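Local structure of embryonic developmental protein tofu-6 (7OCX) at residues C[37-48]-C[59-69]. The protein probably serves as an RRM-domain subunit of the PETISCO complex, pairing with PID-3 in the biogenesis of piRNAs (21U-RNAs) in C. elegans. Sequence-based numbering, arbitrary orientation.
Sequences FQNFGKVSYCRV and LGFVNMMSVAD
Val62 lays its CG2 methyl over one face of the Phe37 ring, 4.2 Å from the ring centroid, while its CG1 reaches Phe37 CG. CG anti to the carbonyl carbon (chi1 -79°) sets the Phe37 ring against Val62. The Met64 side chain runs at about a right angle to that of Phe37, with SD 4.2 Å from Phe37 CD2 in an oblique Met-aromatic contact. Kinks at chi2 and chi3 fold Met64 so that CE lies close to Phe37 O, Gly41 O and Lys42 O, and 4.2 Å from Val43 CG2. Leu33 and Phe34 of helix 30-38, Ile21 of strand 18-25 and Val73 of helix 67-75 add to this core. Replacing Phe37 with alanine removes the ring, which would probably leave a gap beside Val62 CG2 and the Met64 sulfur without its aromatic neighbour. On the sheet's other face, Tyr45 CD2 and Phe61 CE2 meet edge to edge at 4.2 Å.

Backbone bonds join the strands through Arg47-Phe61 and Tyr45-Asn63, then a classic beta bulge: Asn63 O accepts from Ser44 N (2.8 Å) and Tyr45 N (3.2 Å), the latter on a lone pair. Met65 N binds Lys42 O at 2.9 Å from above the carbonyl plane. Ser66 OG N-caps helix 67-75, accepting from Asp69 N at 3.2 Å. Outermost, Arg47 forms a salt bridge with Asp30, and Ser44 O accepts hydrogen bonds from Asn55 and Gln58 of the PID-3 chain. This antiparallel hairpin, with helix 30-38 packed on one face, is the β2-β3 unit of an RNA recognition motif, its β2 edge joining the PID-3 interface.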
ATOM      1  N   PHE C  37      -3.008 -21.112 -10.400  1.00 39.66           N
ATOM      2  CA  PHE C  37      -2.054 -20.013 -10.474  1.00 33.96           C
ATOM      3  C   PHE C  37      -1.832 -19.344  -9.132  1.00 33.45           C
ATOM      4  O   PHE C  37      -0.749 -18.803  -8.890  1.00 40.21           O
ATOM      5  CB  PHE C  37      -2.485 -19.024 -11.557  1.00 36.46           C
ATOM      6  CG  PHE C  37      -2.135 -19.514 -12.911  1.00 39.01           C
ATOM      7  CD1 PHE C  37      -2.910 -20.459 -13.543  1.00 39.93           C
ATOM      8  CD2 PHE C  37      -0.941 -19.118 -13.497  1.00 41.13           C
ATOM      9  CE1 PHE C  37      -2.526 -20.975 -14.763  1.00 42.52           C
ATOM     10  CE2 PHE C  37      -0.563 -19.619 -14.724  1.00 42.61           C
ATOM     11  CZ  PHE C  37      -1.360 -20.551 -15.355  1.00 44.46           C
ATOM     12  N   GLN C  38      -2.791 -19.423  -8.224  1.00 35.60           N
ATOM     13  CA  GLN C  38      -2.566 -18.880  -6.896  1.00 38.78           C
ATOM     14  C   GLN C  38      -1.380 -19.527  -6.183  1.00 41.53           C
ATOM     15  O   GLN C  38      -0.801 -18.917  -5.277  1.00 41.98           O
ATOM     16  CB  GLN C  38      -3.810 -19.064  -6.041  1.00 42.62           C
ATOM     17  CG  GLN C  38      -3.987 -17.991  -5.037  1.00 45.83           C
ATOM     18  CD  GLN C  38      -4.798 -18.477  -3.863  1.00 49.82           C
ATOM     19  OE1 GLN C  38      -5.339 -19.585  -3.885  1.00 51.78           O
ATOM     20  NE2 GLN C  38      -4.878 -17.660  -2.824  1.00 48.46           N
ATOM     21  N   ASN C  39      -1.047 -20.781  -6.507  1.00 49.63           N
ATOM     22  CA  ASN C  39       0.096 -21.413  -5.849  1.00 50.75           C
ATOM     23  C   ASN C  39       1.413 -20.708  -6.144  1.00 52.38           C
ATOM     24  O   ASN C  39       2.397 -20.935  -5.432  1.00 54.76           O
ATOM     25  CB  ASN C  39       0.230 -22.882  -6.255  1.00 60.48           C
ATOM     26  CG  ASN C  39      -0.899 -23.762  -5.763  1.00 66.84           C
ATOM     27  OD1 ASN C  39      -1.422 -23.582  -4.660  1.00 71.73           O
ATOM     28  ND2 ASN C  39      -1.309 -24.706  -6.602  1.00 67.17           N
ATOM     29  N   PHE C  40       1.468 -19.894  -7.193  1.00 45.17           N
ATOM     30  CA  PHE C  40       2.676 -19.180  -7.589  1.00 49.36           C
ATOM     31  C   PHE C  40       2.702 -17.739  -7.120  1.00 46.63           C
ATOM     32  O   PHE C  40       3.754 -17.091  -7.210  1.00 49.22           O
ATOM     33  CB  PHE C  40       2.820 -19.227  -9.114  1.00 49.03           C
ATOM     34  CG  PHE C  40       2.835 -20.619  -9.656  1.00 56.11           C
ATOM     35  CD1 PHE C  40       1.756 -21.110 -10.359  1.00 55.30           C
ATOM     36  CD2 PHE C  40       3.933 -21.444  -9.449  1.00 63.95           C
ATOM     37  CE1 PHE C  40       1.760 -22.398 -10.847  1.00 60.93           C
ATOM     38  CE2 PHE C  40       3.949 -22.734  -9.939  1.00 66.90           C
ATOM     39  CZ  PHE C  40       2.857 -23.214 -10.637  1.00 71.13           C
ATOM     40  N   GLY C  41       1.590 -17.226  -6.630  1.00 39.61           N
ATOM     41  CA  GLY C  41       1.535 -15.853  -6.178  1.00 36.83           C
ATOM     42  C   GLY C  41       0.125 -15.307  -6.267  1.00 37.72           C
ATOM     43  O   GLY C  41      -0.823 -16.006  -6.622  1.00 36.08           O
ATOM     44  N   LYS C  42       0.005 -14.037  -5.913  1.00 30.57           N
ATOM     45  CA  LYS C  42      -1.282 -13.390  -5.970  1.00 29.16           C
ATOM     46  C   LYS C  42      -1.727 -13.239  -7.423  1.00 33.55           C
ATOM     47  O   LYS C  42      -0.920 -13.062  -8.337  1.00 34.87           O
ATOM     48  CB  LYS C  42      -1.239 -12.037  -5.261  1.00 32.84           C
ATOM     49  CG  LYS C  42      -0.947 -12.114  -3.757  1.00 39.39           C
ATOM     50  CD  LYS C  42      -0.805 -10.704  -3.175  1.00 44.84           C
ATOM     51  CE  LYS C  42      -0.589 -10.710  -1.667  1.00 47.45           C
ATOM     52  NZ  LYS C  42       0.687 -11.295  -1.292  1.00 51.81           N
ATOM     53  N   VAL C  43      -3.030 -13.362  -7.636  1.00 34.63           N
ATOM     54  CA  VAL C  43      -3.633 -13.342  -8.965  1.00 29.08           C
ATOM     55  C   VAL C  43      -4.498 -12.104  -9.103  1.00 33.73           C
ATOM     56  O   VAL C  43      -5.385 -11.865  -8.279  1.00 32.45           O
ATOM     57  CB  VAL C  43      -4.477 -14.607  -9.214  1.00 32.24           C
ATOM     58  CG1 VAL C  43      -5.162 -14.537 -10.570  1.00 31.64           C
ATOM     59  CG2 VAL C  43      -3.610 -15.874  -9.097  1.00 36.92           C
ATOM     60  N   SER C  44      -4.284 -11.335 -10.172  1.00 32.81           N
ATOM     61  CA  SER C  44      -5.098 -10.142 -10.381  0.51 31.73           C
ATOM     62  C   SER C  44      -6.373 -10.418 -11.159  1.00 33.37           C
ATOM     63  O   SER C  44      -7.419  -9.827 -10.866  1.00 33.47           O
ATOM     64  CB  SER C  44      -4.291  -9.079 -11.136  0.51 34.67           C
ATOM     65  OG  SER C  44      -5.138  -8.035 -11.571  0.51 35.75           O
ATOM     66  N   TYR C  45      -6.309 -11.284 -12.170  1.00 31.46           N
ATOM     67  CA  TYR C  45      -7.475 -11.612 -12.977  1.00 34.52           C
ATOM     68  C   TYR C  45      -7.332 -12.999 -13.573  1.00 33.70           C
ATOM     69  O   TYR C  45      -6.233 -13.446 -13.882  1.00 32.71           O
ATOM     70  CB  TYR C  45      -7.732 -10.650 -14.137  1.00 39.09           C
ATOM     71  CG  TYR C  45      -9.120 -10.803 -14.744  1.00 46.11           C
ATOM     72  CD1 TYR C  45     -10.237 -11.016 -13.930  1.00 47.08           C
ATOM     73  CD2 TYR C  45      -9.320 -10.712 -16.120  1.00 52.13           C
ATOM     74  CE1 TYR C  45     -11.506 -11.153 -14.471  1.00 49.13           C
ATOM     75  CE2 TYR C  45     -10.591 -10.838 -16.670  1.00 53.58           C
ATOM     76  CZ  TYR C  45     -11.676 -11.057 -15.839  1.00 60.41           C
ATOM     77  OH  TYR C  45     -12.931 -11.181 -16.390  1.00 79.73           O
ATOM     78  N   CYS C  46      -8.478 -13.618 -13.830  1.00 32.67           N
ATOM     79  CA  CYS C  46      -8.561 -15.010 -14.206  1.00 35.77           C
ATOM     80  C   CYS C  46      -9.863 -15.235 -14.956  1.00 37.28           C
ATOM     81  O   CYS C  46     -10.929 -14.944 -14.413  1.00 42.60           O
ATOM     82  CB  CYS C  46      -8.510 -15.846 -12.930  1.00 44.22           C
ATOM     83  SG  CYS C  46      -8.485 -17.520 -13.198  1.00 43.96           S
ATOM     84  N   ARG C  47      -9.796 -15.768 -16.177  1.00 37.99           N
ATOM     85  CA  ARG C  47     -11.041 -16.034 -16.877  1.00 43.79           C
ATOM     86  C   ARG C  47     -10.856 -17.180 -17.864  1.00 47.07           C
ATOM     87  O   ARG C  47      -9.796 -17.347 -18.468  1.00 39.18           O
ATOM     88  CB  ARG C  47     -11.553 -14.766 -17.594  1.00 53.62           C
ATOM     89  CG  ARG C  47     -12.887 -14.922 -18.341  1.00 62.81           C
ATOM     90  CD  ARG C  47     -14.117 -15.196 -17.426  1.00 75.38           C
ATOM     91  NE  ARG C  47     -14.585 -14.093 -16.583  1.00100.25           N
ATOM     92  CZ  ARG C  47     -14.395 -13.980 -15.271  1.00 84.23           C
ATOM     93  NH1 ARG C  47     -13.663 -14.857 -14.589  1.00 43.74           N
ATOM     94  NH2 ARG C  47     -14.972 -12.971 -14.621  1.00 65.05           N
ATOM     95  N   VAL C  48     -11.900 -17.990 -17.977  1.00 41.31           N
ATOM     96  CA  VAL C  48     -12.055 -18.951 -19.059  1.00 45.10           C
ATOM     97  C   VAL C  48     -12.844 -18.268 -20.165  1.00 52.32           C
ATOM     98  O   VAL C  48     -13.984 -17.846 -19.942  1.00 50.20           O
ATOM     99  CB  VAL C  48     -12.784 -20.211 -18.570  1.00 44.09           C
ATOM    100  CG1 VAL C  48     -13.126 -21.102 -19.747  1.00 48.71           C
ATOM    101  CG2 VAL C  48     -11.929 -20.931 -17.560  1.00 49.55           C
ATOM    102  N   LEU C  59      -9.994 -22.515 -23.102  1.00 48.24           N
ATOM    103  CA  LEU C  59      -8.999 -21.464 -23.298  1.00 51.19           C
ATOM    104  C   LEU C  59      -9.160 -20.379 -22.244  1.00 47.62           C
ATOM    105  O   LEU C  59     -10.285 -20.022 -21.877  1.00 46.87           O
ATOM    106  CB  LEU C  59      -9.131 -20.818 -24.667  1.00 52.95           C
ATOM    107  CG  LEU C  59      -8.605 -21.595 -25.870  1.00 61.34           C
ATOM    108  CD1 LEU C  59      -9.228 -22.973 -25.999  1.00 64.48           C
ATOM    109  CD2 LEU C  59      -8.860 -20.729 -27.102  1.00 66.33           C
ATOM    110  N   GLY C  60      -8.038 -19.802 -21.809  1.00 47.77           N
ATOM    111  CA  GLY C  60      -8.083 -18.900 -20.681  1.00 44.63           C
ATOM    112  C   GLY C  60      -7.017 -17.829 -20.699  1.00 42.69           C
ATOM    113  O   GLY C  60      -6.196 -17.719 -21.614  1.00 37.91           O
ATOM    114  N   PHE C  61      -7.060 -17.029 -19.645  1.00 39.22           N
ATOM    115  CA  PHE C  61      -6.210 -15.866 -19.488  1.00 38.87           C
ATOM    116  C   PHE C  61      -6.032 -15.689 -17.994  1.00 38.58           C
ATOM    117  O   PHE C  61      -6.993 -15.814 -17.231  1.00 37.34           O
ATOM    118  CB  PHE C  61      -6.851 -14.637 -20.102  1.00 35.29           C
ATOM    119  CG  PHE C  61      -6.138 -13.398 -19.808  1.00 52.36           C
ATOM    120  CD1 PHE C  61      -4.912 -13.135 -20.422  1.00 60.46           C
ATOM    121  CD2 PHE C  61      -6.677 -12.472 -18.951  1.00 53.10           C
ATOM    122  CE1 PHE C  61      -4.228 -11.967 -20.165  1.00 57.96           C
ATOM    123  CE2 PHE C  61      -6.023 -11.314 -18.719  1.00 57.14           C
ATOM    124  CZ  PHE C  61      -4.785 -11.052 -19.327  1.00 54.06           C
ATOM    125  N   VAL C  62      -4.799 -15.455 -17.578  1.00 35.01           N
ATOM    126  CA  VAL C  62      -4.471 -15.222 -16.180  1.00 32.76           C
ATOM    127  C   VAL C  62      -3.494 -14.061 -16.114  1.00 36.12           C
ATOM    128  O   VAL C  62      -2.516 -14.043 -16.861  1.00 39.61           O
ATOM    129  CB  VAL C  62      -3.841 -16.459 -15.513  1.00 37.88           C
ATOM    130  CG1 VAL C  62      -3.409 -16.126 -14.103  1.00 39.35           C
ATOM    131  CG2 VAL C  62      -4.825 -17.570 -15.480  1.00 41.14           C
ATOM    132  N   ASN C  63      -3.751 -13.100 -15.219  1.00 34.44           N
ATOM    133  CA  ASN C  63      -2.817 -12.010 -14.963  0.58 33.51           C
ATOM    134  C   ASN C  63      -2.397 -12.118 -13.502  1.00 35.39           C
ATOM    135  O   ASN C  63      -3.255 -12.132 -12.608  1.00 32.22           O
ATOM    136  CB  ASN C  63      -3.446 -10.644 -15.304  0.58 38.30           C
ATOM    137  CG  ASN C  63      -2.400  -9.536 -15.418  0.58 40.41           C
ATOM    138  OD1 ASN C  63      -1.736  -9.426 -16.455  0.58 40.52           O
ATOM    139  ND2 ASN C  63      -2.321  -8.650 -14.425  0.58 46.86           N
ATOM    140  N   MET C  64      -1.092 -12.198 -13.265  1.00 34.98           N
ATOM    141  CA  MET C  64      -0.621 -12.206 -11.896  1.00 36.46           C
ATOM    142  C   MET C  64      -0.609 -10.786 -11.341  1.00 31.97           C
ATOM    143  O   MET C  64      -0.660  -9.796 -12.075  1.00 34.60           O
ATOM    144  CB  MET C  64       0.758 -12.842 -11.791  1.00 37.07           C
ATOM    145  CG  MET C  64       0.892 -14.252 -12.345  1.00 37.17           C
ATOM    146  SD  MET C  64      -0.259 -15.423 -11.661  1.00 35.88           S
ATOM    147  CE  MET C  64       0.455 -15.687 -10.024  1.00 39.07           C
ATOM    148  N   MET C  65      -0.574 -10.691 -10.019  1.00 31.58           N
ATOM    149  CA  MET C  65      -0.587  -9.376  -9.395  1.00 32.96           C
ATOM    150  C   MET C  65       0.704  -8.611  -9.649  1.00 40.45           C
ATOM    151  O   MET C  65       0.706  -7.376  -9.581  1.00 38.11           O
ATOM    152  CB  MET C  65      -0.826  -9.514  -7.894  1.00 33.53           C
ATOM    153  CG  MET C  65      -1.028  -8.183  -7.249  1.00 42.92           C
ATOM    154  SD  MET C  65      -2.628  -7.420  -7.472  1.00 56.20           S
ATOM    155  CE  MET C  65      -3.762  -8.804  -7.447  1.00 37.41           C
ATOM    156  N   SER C  66       1.793  -9.309  -9.925  1.00 38.43           N
ATOM    157  CA  SER C  66       3.071  -8.644 -10.116  1.00 38.05           C
ATOM    158  C   SER C  66       3.929  -9.470 -11.054  1.00 38.81           C
ATOM    159  O   SER C  66       3.712 -10.669 -11.234  1.00 36.57           O
ATOM    160  CB  SER C  66       3.750  -8.415  -8.762  1.00 43.15           C
ATOM    161  OG  SER C  66       4.280  -9.628  -8.253  1.00 40.63           O
ATOM    162  N   VAL C  67       4.895  -8.797 -11.677  1.00 36.60           N
ATOM    163  CA  VAL C  67       5.821  -9.475 -12.584  1.00 35.40           C
ATOM    164  C   VAL C  67       6.598 -10.540 -11.826  1.00 40.28           C
ATOM    165  O   VAL C  67       6.870 -11.629 -12.348  1.00 43.89           O
ATOM    166  CB  VAL C  67       6.751  -8.437 -13.250  1.00 38.22           C
ATOM    167  CG1 VAL C  67       7.873  -9.097 -14.031  1.00 46.64           C
ATOM    168  CG2 VAL C  67       5.912  -7.536 -14.145  1.00 40.68           C
ATOM    169  N   ALA C  68       6.929 -10.255 -10.565  1.00 39.01           N
ATOM    170  CA  ALA C  68       7.610 -11.238  -9.731  1.00 46.17           C
ATOM    171  C   ALA C  68       6.789 -12.520  -9.581  1.00 46.73           C
ATOM    172  O   ALA C  68       7.350 -13.619  -9.637  1.00 55.89           O
ATOM    173  CB  ALA C  68       7.926 -10.619  -8.367  1.00 52.94           C
ATOM    174  N   ASP C  69       5.471 -12.403  -9.394  1.00 48.19           N
ATOM    175  CA  ASP C  69       4.614 -13.596  -9.376  1.00 44.93           C
ATOM    176  C   ASP C  69       4.638 -14.310 -10.721  1.00 49.58           C
ATOM    177  O   ASP C  69       4.689 -15.546 -10.781  1.00 50.08           O
ATOM    178  CB  ASP C  69       3.171 -13.221  -9.043  1.00 49.67           C
ATOM    179  CG  ASP C  69       2.999 -12.651  -7.652  1.00 50.12           C
ATOM    180  OD1 ASP C  69       3.772 -13.032  -6.753  1.00 47.52           O
ATOM    181  OD2 ASP C  69       2.086 -11.801  -7.486  1.00 51.68           O
TER